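Local coordinates for DPS family protein (Vibrio cholerae O1 biovar El Tor, PDB 3IQ1), which probably binds iron and oxidises it, as a twelve-subunit member of the Dps family of ferritin-like proteins, at residues S16-L27 and L70-P81; G39-E48 and H97-S106. One frame throughout, in Å; residues are numbered along the deposited sequence.

Contact 1 of 2, residues S16-L27 and L70-P81; sequences SQKLANALNNLL and LAERILTLSARP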
loop_
_atom_site.group_PDB
_atom_site.type_symbol
_atom_site.label_atom_id
_atom_site.label_comp_id
_atom_site.label_asym_id
_atom_site.label_seq_id
_atom_site.Cartn_x
_atom_site.Cartn_y
_atom_site.Cartn_z
ATOM N N SER B 16 20.445 -22.084 32.396
ATOM C CA SER B 16 19.403 -21.281 31.818
ATOM C C SER B 16 18.797 -20.356 32.875
ATOM O O SER B 16 18.481 -19.190 32.588
ATOM C CB SER B 16 18.323 -22.124 31.142
ATOM O OG SER B 16 18.859 -22.817 30.023
ATOM N N GLN B 17 18.647 -20.874 34.095
ATOM C CA GLN B 17 18.099 -20.037 35.151
ATOM C C GLN B 17 19.069 -18.894 35.532
ATOM O O GLN B 17 18.634 -17.774 35.823
ATOM C CB GLN B 17 17.705 -20.867 36.362
ATOM C CG GLN B 17 17.034 -20.025 37.456
ATOM C CD GLN B 17 15.729 -19.383 36.959
ATOM O OE1 GLN B 17 14.800 -20.109 36.461
ATOM N NE2 GLN B 17 15.654 -18.013 37.048
ATOM N N LYS B 18 20.376 -19.140 35.499
ATOM C CA LYS B 18 21.341 -18.077 35.755
ATOM C C LYS B 18 21.227 -16.999 34.687
ATOM O O LYS B 18 21.222 -15.787 34.993
ATOM C CB LYS B 18 22.747 -18.646 35.763
ATOM C CG LYS B 18 23.856 -17.639 36.073
ATOM C CD LYS B 18 25.158 -18.369 36.424
ATOM C CE LYS B 18 26.387 -17.478 36.293
ATOM N NZ LYS B 18 27.613 -18.225 36.678
ATOM N N LEU B 19 21.152 -17.442 33.430
ATOM C CA LEU B 19 20.954 -16.494 32.314
ATOM C C LEU B 19 19.667 -15.721 32.441
ATOM O O LEU B 19 19.652 -14.508 32.236
ATOM C CB LEU B 19 21.049 -17.214 30.972
ATOM C CG LEU B 19 22.512 -17.352 30.552
ATOM C CD1 LEU B 19 22.778 -18.562 29.598
ATOM C CD2 LEU B 19 23.143 -15.980 30.079
ATOM N N ALA B 20 18.617 -16.393 32.860
ATOM C CA ALA B 20 17.301 -15.733 32.992
ATOM C C ALA B 20 17.336 -14.700 34.088
ATOM O O ALA B 20 16.753 -13.622 33.927
ATOM C CB ALA B 20 16.223 -16.714 33.280
ATOM N N ASN B 21 18.017 -15.012 35.183
ATOM C CA ASN B 21 18.209 -14.034 36.270
ATOM C C ASN B 21 18.889 -12.735 35.775
ATOM O O ASN B 21 18.413 -11.600 36.070
ATOM C CB ASN B 21 19.047 -14.624 37.378
ATOM C CG ASN B 21 18.355 -15.736 38.146
ATOM O OD1 ASN B 21 17.143 -15.901 38.061
ATOM N ND2 ASN B 21 19.144 -16.496 38.951
ATOM N N ALA B 22 19.933 -12.893 34.975
ATOM C CA ALA B 22 20.661 -11.745 34.428
ATOM C C ALA B 22 19.798 -10.980 33.414
ATOM O O ALA B 22 19.795 -9.728 33.408
ATOM C CB ALA B 22 21.947 -12.196 33.726
ATOM N N LEU B 23 19.052 -11.735 32.587
ATOM C CA LEU B 23 18.123 -11.139 31.669
ATOM C C LEU B 23 17.006 -10.333 32.382
ATOM O O LEU B 23 16.547 -9.312 31.885
ATOM C CB LEU B 23 17.544 -12.146 30.703
ATOM C CG LEU B 23 18.530 -12.750 29.649
ATOM C CD1 LEU B 23 17.916 -13.995 29.047
ATOM C CD2 LEU B 23 18.884 -11.720 28.552
ATOM N N ASN B 24 16.528 -10.840 33.494
ATOM C CA ASN B 24 15.538 -10.149 34.275
ATOM C C ASN B 24 16.096 -8.871 34.840
ATOM O O ASN B 24 15.381 -7.845 34.866
ATOM C CB ASN B 24 15.028 -11.032 35.428
ATOM C CG ASN B 24 13.730 -11.660 35.145
ATOM O OD1 ASN B 24 13.507 -12.864 35.484
ATOM N ND2 ASN B 24 12.829 -10.893 34.551
ATOM N N ASN B 25 17.357 -8.868 35.275
ATOM C CA ASN B 25 17.954 -7.580 35.748
ATOM C C ASN B 25 18.077 -6.597 34.599
ATOM O O ASN B 25 17.858 -5.408 34.725
ATOM C CB ASN B 25 19.289 -7.802 36.445
ATOM C CG ASN B 25 19.127 -8.446 37.786
ATOM O OD1 ASN B 25 18.075 -8.304 38.468
ATOM N ND2 ASN B 25 20.201 -9.129 38.235
ATOM N N LEU B 26 18.400 -7.115 33.428
ATOM C CA LEU B 26 18.439 -6.275 32.237
ATOM C C LEU B 26 17.069 -5.667 31.939
ATOM O O LEU B 26 16.968 -4.492 31.614
ATOM C CB LEU B 26 18.960 -7.045 31.044
ATOM C CG LEU B 26 19.122 -6.302 29.700
ATOM C CD1 LEU B 26 20.160 -5.218 29.746
ATOM C CD2 LEU B 26 19.430 -7.317 28.610
ATOM N N LEU B 27 16.035 -6.493 31.980
ATOM C CA LEU B 27 14.644 -6.079 31.745
ATOM C C LEU B 27 14.248 -4.967 32.707
ATOM O O LEU B 27 13.640 -3.991 32.289
ATOM C CB LEU B 27 13.731 -7.305 31.876
ATOM C CG LEU B 27 12.238 -7.038 31.791
ATOM C CD1 LEU B 27 11.868 -6.384 30.474
ATOM C CD2 LEU B 27 11.478 -8.325 31.988
ATOM N N LEU B 70 12.775 -9.364 25.123
ATOM C CA LEU B 70 13.493 -9.804 26.298
ATOM C C LEU B 70 12.632 -10.612 27.265
ATOM O O LEU B 70 13.027 -11.689 27.710
ATOM C CB LEU B 70 14.087 -8.564 26.955
ATOM C CG LEU B 70 14.988 -8.628 28.105
ATOM C CD1 LEU B 70 16.152 -9.627 27.836
ATOM C CD2 LEU B 70 15.540 -7.174 28.335
ATOM N N ALA B 71 11.413 -10.140 27.563
ATOM C CA ALA B 71 10.505 -10.916 28.387
ATOM C C ALA B 71 10.207 -12.278 27.737
ATOM O O ALA B 71 10.198 -13.283 28.456
ATOM C CB ALA B 71 9.174 -10.162 28.615
ATOM N N GLU B 72 10.034 -12.298 26.424
ATOM C CA GLU B 72 9.775 -13.559 25.677
ATOM C C GLU B 72 10.995 -14.500 25.763
ATOM O O GLU B 72 10.826 -15.719 25.861
ATOM C CB GLU B 72 9.469 -13.296 24.230
ATOM C CG GLU B 72 8.208 -12.649 23.976
ATOM C CD GLU B 72 7.925 -12.608 22.499
ATOM O OE1 GLU B 72 8.897 -12.531 21.654
ATOM O OE2 GLU B 72 6.728 -12.640 22.219
ATOM N N ARG B 73 12.202 -13.960 25.709
ATOM C CA ARG B 73 13.413 -14.805 25.853
ATOM C C ARG B 73 13.450 -15.452 27.248
ATOM O O ARG B 73 13.787 -16.593 27.387
ATOM C CB ARG B 73 14.713 -14.016 25.593
ATOM C CG ARG B 73 15.960 -14.853 25.526
ATOM C CD ARG B 73 15.968 -15.859 24.375
ATOM N NE ARG B 73 16.949 -16.905 24.572
ATOM C CZ ARG B 73 16.944 -18.057 23.914
ATOM N NH1 ARG B 73 16.062 -18.242 22.932
ATOM N NH2 ARG B 73 17.849 -18.990 24.174
ATOM N N ILE B 74 13.111 -14.693 28.286
ATOM C CA ILE B 74 13.041 -15.213 29.651
ATOM C C ILE B 74 12.032 -16.347 29.736
ATOM O O ILE B 74 12.311 -17.429 30.293
ATOM C CB ILE B 74 12.747 -14.077 30.656
ATOM C CG1 ILE B 74 13.955 -13.105 30.722
ATOM C CG2 ILE B 74 12.361 -14.664 32.041
ATOM C CD1 ILE B 74 13.652 -11.702 31.352
ATOM N N LEU B 75 10.862 -16.140 29.143
ATOM C CA LEU B 75 9.823 -17.192 29.107
ATOM C C LEU B 75 10.341 -18.429 28.333
ATOM O O LEU B 75 10.030 -19.559 28.672
ATOM C CB LEU B 75 8.555 -16.625 28.437
ATOM C CG LEU B 75 7.770 -15.615 29.275
ATOM C CD1 LEU B 75 6.889 -14.722 28.370
ATOM C CD2 LEU B 75 6.977 -16.363 30.341
ATOM N N THR B 76 11.098 -18.186 27.282
ATOM C CA THR B 76 11.629 -19.201 26.395
ATOM C C THR B 76 12.614 -20.087 27.152
ATOM O O THR B 76 12.656 -21.286 26.910
ATOM C CB THR B 76 12.241 -18.547 25.128
ATOM O OG1 THR B 76 11.164 -17.964 24.331
ATOM C CG2 THR B 76 12.934 -19.540 24.244
ATOM N N LEU B 77 13.283 -19.508 28.128
ATOM C CA LEU B 77 14.213 -20.198 29.021
ATOM C C LEU B 77 13.498 -20.860 30.211
ATOM O O LEU B 77 14.158 -21.330 31.133
ATOM C CB LEU B 77 15.335 -19.252 29.512
ATOM C CG LEU B 77 16.321 -18.790 28.421
ATOM C CD1 LEU B 77 17.134 -17.622 29.017
ATOM C CD2 LEU B 77 17.203 -19.924 27.952
ATOM N N SER B 78 12.161 -20.901 30.170
ATOM C CA SER B 78 11.309 -21.468 31.256
ATOM C C SER B 78 11.539 -20.752 32.569
ATOM O O SER B 78 11.601 -21.364 33.623
ATOM C CB SER B 78 11.493 -22.979 31.397
ATOM O OG SER B 78 11.067 -23.618 30.213
ATOM N N ALA B 79 11.646 -19.448 32.487
ATOM C CA ALA B 79 11.778 -18.619 33.648
ATOM C C ALA B 79 10.659 -17.565 33.674
ATOM O O ALA B 79 9.948 -17.361 32.696
ATOM C CB ALA B 79 13.230 -17.975 33.689
ATOM N N ARG B 80 10.531 -16.883 34.819
ATOM C CA ARG B 80 9.493 -15.890 35.027
ATOM C C ARG B 80 9.978 -14.469 34.745
ATOM O O ARG B 80 10.846 -14.009 35.445
ATOM C CB ARG B 80 9.107 -15.956 36.525
ATOM C CG ARG B 80 8.092 -14.919 36.981
ATOM C CD ARG B 80 7.848 -15.067 38.466
ATOM N NE ARG B 80 6.865 -14.140 39.029
ATOM C CZ ARG B 80 7.091 -12.855 39.304
ATOM N NH1 ARG B 80 8.241 -12.259 39.024
ATOM N NH2 ARG B 80 6.101 -12.123 39.814
ATOM N N PRO B 81 9.400 -13.777 33.767
ATOM C CA PRO B 81 9.837 -12.381 33.603
ATOM C C PRO B 81 9.252 -11.496 34.695
ATOM O O PRO B 81 8.053 -11.585 34.966
ATOM C CB PRO B 81 9.191 -11.936 32.320
ATOM C CG PRO B 81 8.136 -12.969 32.027
ATOM C CD PRO B 81 8.370 -14.172 32.817
HETATM O O HOH W 1 12.358 -16.844 36.925
#

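Contact 2 of 2, residues G39-E48 and H97-S106; sequences GYHWNIQGKE and HTDSIDGRSS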
loop_
_atom_site.group_PDB
_atom_site.type_symbol
_atom_site.label_atom_id
_atom_site.label_comp_id
_atom_site.label_asym_id
_atom_site.label_seq_id
_atom_site.Cartn_x
_atom_site.Cartn_y
_atom_site.Cartn_z
ATOM N N GLY B 39 9.218 10.237 29.856
ATOM C CA GLY B 39 9.281 11.535 30.506
ATOM C C GLY B 39 10.025 12.553 29.632
ATOM O O GLY B 39 9.639 13.709 29.511
ATOM N N TYR B 40 11.138 12.137 29.055
ATOM C CA TYR B 40 11.899 13.058 28.214
ATOM C C TYR B 40 11.048 13.595 27.061
ATOM O O TYR B 40 11.123 14.800 26.727
ATOM C CB TYR B 40 13.158 12.402 27.658
ATOM C CG TYR B 40 14.178 11.842 28.659
ATOM C CD1 TYR B 40 14.261 12.279 29.954
ATOM C CD2 TYR B 40 15.113 10.894 28.241
ATOM C CE1 TYR B 40 15.232 11.752 30.837
ATOM C CE2 TYR B 40 16.064 10.384 29.064
ATOM C CZ TYR B 40 16.150 10.795 30.382
ATOM O OH TYR B 40 17.103 10.297 31.244
ATOM N N HIS B 41 10.298 12.689 26.420
ATOM C CA HIS B 41 9.327 13.000 25.365
ATOM C C HIS B 41 8.288 13.986 25.808
ATOM O O HIS B 41 8.036 14.971 25.138
ATOM C CB HIS B 41 8.708 11.675 24.900
ATOM C CG HIS B 41 7.497 11.786 24.045
ATOM N ND1 HIS B 41 7.533 12.212 22.722
ATOM C CD2 HIS B 41 6.220 11.415 24.288
ATOM C CE1 HIS B 41 6.316 12.133 22.213
ATOM N NE2 HIS B 41 5.490 11.677 23.148
ATOM N N TRP B 42 7.619 13.691 26.914
ATOM C CA TRP B 42 6.555 14.557 27.419
ATOM C C TRP B 42 7.026 15.920 27.829
ATOM O O TRP B 42 6.309 16.917 27.597
ATOM C CB TRP B 42 5.859 13.898 28.612
ATOM C CG TRP B 42 5.050 12.684 28.240
ATOM C CD1 TRP B 42 4.432 12.433 27.052
ATOM C CD2 TRP B 42 4.827 11.545 29.063
ATOM N NE1 TRP B 42 3.840 11.211 27.077
ATOM C CE2 TRP B 42 4.057 10.634 28.299
ATOM C CE3 TRP B 42 5.197 11.208 30.351
ATOM C CZ2 TRP B 42 3.649 9.431 28.793
ATOM C CZ3 TRP B 42 4.786 9.975 30.870
ATOM C CH2 TRP B 42 4.031 9.092 30.065
ATOM N N ASN B 43 8.190 15.991 28.482
ATOM C CA ASN B 43 8.603 17.197 29.206
ATOM C C ASN B 43 9.584 18.158 28.533
ATOM O O ASN B 43 9.882 19.218 29.079
ATOM C CB ASN B 43 9.165 16.819 30.557
ATOM C CG ASN B 43 8.117 16.055 31.442
ATOM O OD1 ASN B 43 6.923 16.409 31.423
ATOM N ND2 ASN B 43 8.566 15.041 32.217
ATOM N N ILE B 44 10.071 17.785 27.376
ATOM C CA ILE B 44 10.963 18.663 26.606
ATOM C C ILE B 44 10.328 20.033 26.309
ATOM O O ILE B 44 9.152 20.124 26.011
ATOM C CB ILE B 44 11.419 17.962 25.301
ATOM C CG1 ILE B 44 12.529 18.753 24.593
ATOM C CG2 ILE B 44 10.258 17.615 24.343
ATOM C CD1 ILE B 44 13.863 18.957 25.319
ATOM N N GLN B 45 11.112 21.081 26.462
ATOM C CA GLN B 45 10.734 22.457 26.179
ATOM C C GLN B 45 11.850 23.119 25.404
ATOM O O GLN B 45 13.009 22.664 25.443
ATOM C CB GLN B 45 10.588 23.256 27.483
ATOM C CG GLN B 45 9.584 22.756 28.438
ATOM C CD GLN B 45 9.588 23.547 29.771
ATOM O OE1 GLN B 45 10.246 24.590 29.901
ATOM N NE2 GLN B 45 8.835 23.060 30.734
ATOM N N GLY B 46 11.508 24.220 24.764
ATOM C CA GLY B 46 12.444 25.035 24.033
ATOM C C GLY B 46 12.468 24.678 22.552
ATOM O O GLY B 46 11.671 23.864 22.073
ATOM N N LYS B 47 13.414 25.268 21.831
ATOM C CA LYS B 47 13.388 25.182 20.372
ATOM C C LYS B 47 13.678 23.807 19.798
ATOM O O LYS B 47 13.433 23.582 18.622
ATOM C CB LYS B 47 14.330 26.208 19.750
ATOM C CG LYS B 47 13.808 27.623 19.814
ATOM C CD LYS B 47 14.589 28.541 18.850
ATOM C CE LYS B 47 14.227 29.989 19.037
ATOM N NZ LYS B 47 14.374 30.374 20.478
ATOM N N GLU B 48 14.118 22.890 20.649
ATOM C CA GLU B 48 14.303 21.499 20.230
ATOM C C GLU B 48 13.038 20.709 20.349
ATOM O O GLU B 48 13.042 19.529 20.050
ATOM C CB GLU B 48 15.343 20.755 21.063
ATOM C CG GLU B 48 16.735 21.257 20.966
ATOM C CD GLU B 48 17.153 21.819 22.283
ATOM O OE1 GLU B 48 16.604 22.905 22.600
ATOM O OE2 GLU B 48 17.979 21.172 22.991
ATOM N N HIS B 97 14.587 9.199 36.488
ATOM C CA HIS B 97 15.048 10.527 36.111
ATOM C C HIS B 97 13.799 11.290 35.778
ATOM O O HIS B 97 13.121 10.969 34.798
ATOM C CB HIS B 97 15.941 10.459 34.876
ATOM C CG HIS B 97 16.616 11.748 34.547
ATOM N ND1 HIS B 97 17.404 11.893 33.427
ATOM C CD2 HIS B 97 16.637 12.947 35.181
ATOM C CE1 HIS B 97 17.861 13.132 33.367
ATOM N NE2 HIS B 97 17.429 13.790 34.430
ATOM N N THR B 98 13.450 12.237 36.621
ATOM C CA THR B 98 12.214 13.000 36.452
ATOM C C THR B 98 12.531 14.489 36.248
ATOM O O THR B 98 13.593 14.997 36.631
ATOM C CB THR B 98 11.304 12.870 37.655
ATOM O OG1 THR B 98 12.035 13.229 38.848
ATOM C CG2 THR B 98 10.703 11.439 37.790
ATOM N N ASP B 99 11.595 15.176 35.616
ATOM C CA ASP B 99 11.687 16.622 35.370
ATOM C C ASP B 99 12.893 17.066 34.583
ATOM O O ASP B 99 13.478 18.125 34.843
ATOM C CB ASP B 99 11.553 17.328 36.695
ATOM C CG ASP B 99 10.256 16.978 37.354
ATOM O OD1 ASP B 99 9.186 17.223 36.738
ATOM O OD2 ASP B 99 10.299 16.465 38.484
ATOM N N SER B 100 13.250 16.239 33.605
ATOM C CA SER B 100 14.249 16.592 32.620
ATOM C C SER B 100 13.507 17.282 31.470
ATOM O O SER B 100 12.804 16.612 30.670
ATOM C CB SER B 100 15.012 15.375 32.132
ATOM O OG SER B 100 16.102 15.758 31.283
ATOM N N ILE B 101 13.747 18.589 31.350
ATOM C CA ILE B 101 13.007 19.431 30.402
ATOM C C ILE B 101 13.902 20.027 29.313
ATOM O O ILE B 101 13.441 20.798 28.429
ATOM C CB ILE B 101 12.234 20.565 31.145
ATOM C CG1 ILE B 101 13.202 21.591 31.795
ATOM C CG2 ILE B 101 11.204 19.938 32.145
ATOM C CD1 ILE B 101 12.533 22.892 32.277
ATOM N N ASP B 102 15.203 19.779 29.400
ATOM C CA ASP B 102 16.101 20.335 28.411
ATOM C C ASP B 102 16.777 19.227 27.606
ATOM O O ASP B 102 17.066 18.131 28.127
ATOM C CB ASP B 102 17.091 21.314 29.031
ATOM C CG ASP B 102 18.166 20.677 29.720
ATOM O OD1 ASP B 102 17.853 20.261 30.861
ATOM O OD2 ASP B 102 19.334 20.636 29.154
ATOM N N GLY B 103 16.967 19.503 26.326
ATOM C CA GLY B 103 17.543 18.558 25.420
ATOM C C GLY B 103 18.826 17.912 25.906
ATOM O O GLY B 103 18.971 16.690 25.823
ATOM N N ARG B 104 19.794 18.715 26.352
ATOM C CA ARG B 104 21.069 18.139 26.737
ATOM C C ARG B 104 20.937 17.197 27.937
ATOM O O ARG B 104 21.530 16.100 27.929
ATOM C CB ARG B 104 22.118 19.234 26.974
ATOM C CG ARG B 104 23.480 18.705 27.265
ATOM C CD ARG B 104 24.538 19.842 27.144
ATOM N NE ARG B 104 24.486 20.394 25.791
ATOM C CZ ARG B 104 25.242 19.956 24.758
ATOM N NH1 ARG B 104 26.150 19.023 24.930
ATOM N NH2 ARG B 104 25.118 20.498 23.565
ATOM N N SER B 105 20.189 17.585 28.981
ATOM C CA SER B 105 20.038 16.664 30.132
ATOM C C SER B 105 19.394 15.335 29.730
ATOM O O SER B 105 19.810 14.275 30.205
ATOM C CB SER B 105 19.281 17.227 31.336
ATOM O OG SER B 105 18.045 17.705 31.036
ATOM N N SER B 106 18.398 15.411 28.872
ATOM C CA SER B 106 17.686 14.200 28.443
ATOM C C SER B 106 18.559 13.340 27.580
ATOM O O SER B 106 18.678 12.146 27.828
ATOM C CB SER B 106 16.390 14.568 27.747
ATOM O OG SER B 106 15.508 15.169 28.702
HETATM O O HOH W 2 13.162 16.330 27.955
HETATM O O HOH W 3 11.531 14.394 32.169
HETATM O O HOH W 4 15.849 22.078 25.556
HETATM O O HOH W 5 19.627 21.444 25.303
#

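Contact 1 of 2, residues S16-L27 and L70-P81
Leu23, Leu70, Ile74 and Leu77 join two antiparallel helical segments. The axes of helix 16-27 and helix 70-76 run at 161° to each other and approach to 9.6 Å. Ala20 lies opposite Ile74, where the backbones come near, and Leu27 lies opposite Leu70. Helix 49-76 ends here in a Schellman motif: Ser78 has a positive phi, Ala79 N bonds to Ile74 O and Ser78 N to Leu75 O. The chain then turns back along helix 16-27 through Ala79, Arg80 and Pro81.

Ile74 is a knob in a hole formed by Ala20, Leu23, Asn24 and Leu27. Its CG1 meets Leu23 CB at 3.7 Å, and its CD1 reaches farther in, toward Asn24 and Leu27. With chi2 of Leu23 at 164°, its two methyls go to different neighbours. CD2 touches Leu70 CD1 at 3.5 Å, while CD1 meets Leu77 CD1 at 3.7 Å, the Leu23 and Leu77 side chains crossing at about a right angle. The other methyl of Leu70, CD2, lies 3.7 Å from Leu27 CA and also touches Leu26. Past the helix end, the methyls of Ala20 and Ala79 meet at 3.3 Å between their CB atoms, tighter than usual for two carbons. Gln17 bends at chi2 (62°), and its amide lies beside the Ala79 methyl. Its NE2 donates to Asn21 OD1 at 2.8 Å and is weakly linked through a water to Arg80 N.

The polar end of Arg73 leaves the interface for Asp133 and for Glu148 of the third subunit. Met140 of helix 134-158 also packs on Leu23. This is the antiparallel pairing of the first two helices of a ferritin-like four-helix bundle.

Contact 2 of 2, residues G39-E48 and H97-S106
The Tyr40 ring carries Ser106 CB over one face, 3.9 Å from the ring centroid, in a CH-pi contact. His97 ND1 lies at the ring edge, near its plane; the two rings meet obliquely, their planes at 81°. Tyr40 OH and His97 ND1 share a hydrogen bond of 2.7 Å that lies near both ring planes. Tyr40 CG is anti to its carbonyl carbon (chi1 -58°), which carries the ring along the 97-106 segment from Ser106 to His97. Ser100 CB meets the ring obliquely.

Beyond the ring, water does much of the joining. One water donates to Tyr40 O and Ser100 O and accepts from Ser106 OG. Another accepts from Asn43 ND2 and Ser100 N. A third bridges Gln45 O to Gly103 N; in one of two conformers Glu48 OE1 also accepts from it.

Where helix 13-43 has ended, Gln45 N donates directly to Ile101 O at 3.1 Å, tilted 27° from the carbonyl plane. Ile101 CA also makes a CA-H...O contact with Asn43 O. Ile44 CD1 reaches Gly103 N at 3.3 Å, at the start of the next helix. Asp102 N-caps that helix: its OD2 accepts from Ser105 N at 3.2 Å and its OD1 from Ser105 OG.

Asp99 pairs with Arg80 of the second subunit. The arrangement is an end of the ferritin-like bundle, where the first helix finishes beside the capped start of helix 103-131.

Contacts 1 and 2 lie on opposite sides of the chain's centre, with their own centres 32 Å apart and their nearest atoms about 14 Å apart. Both use helix 13-43: contact 1 its early part, contact 2 its C-terminal end. Their segments alternate along the chain, in the order 16-27, 39-48, 70-81, 97-106. The first helix is thus tied to helix 49-76 near one end of the bundle and to the start of helix 103-131 near the other. Both contacts also touch the second subunit. Arg80 in contact 1 of one subunit reaches Asp99 in contact 2 of a neighbouring subunit, so one end of a subunit's bundle meets the opposite end of its neighbour's.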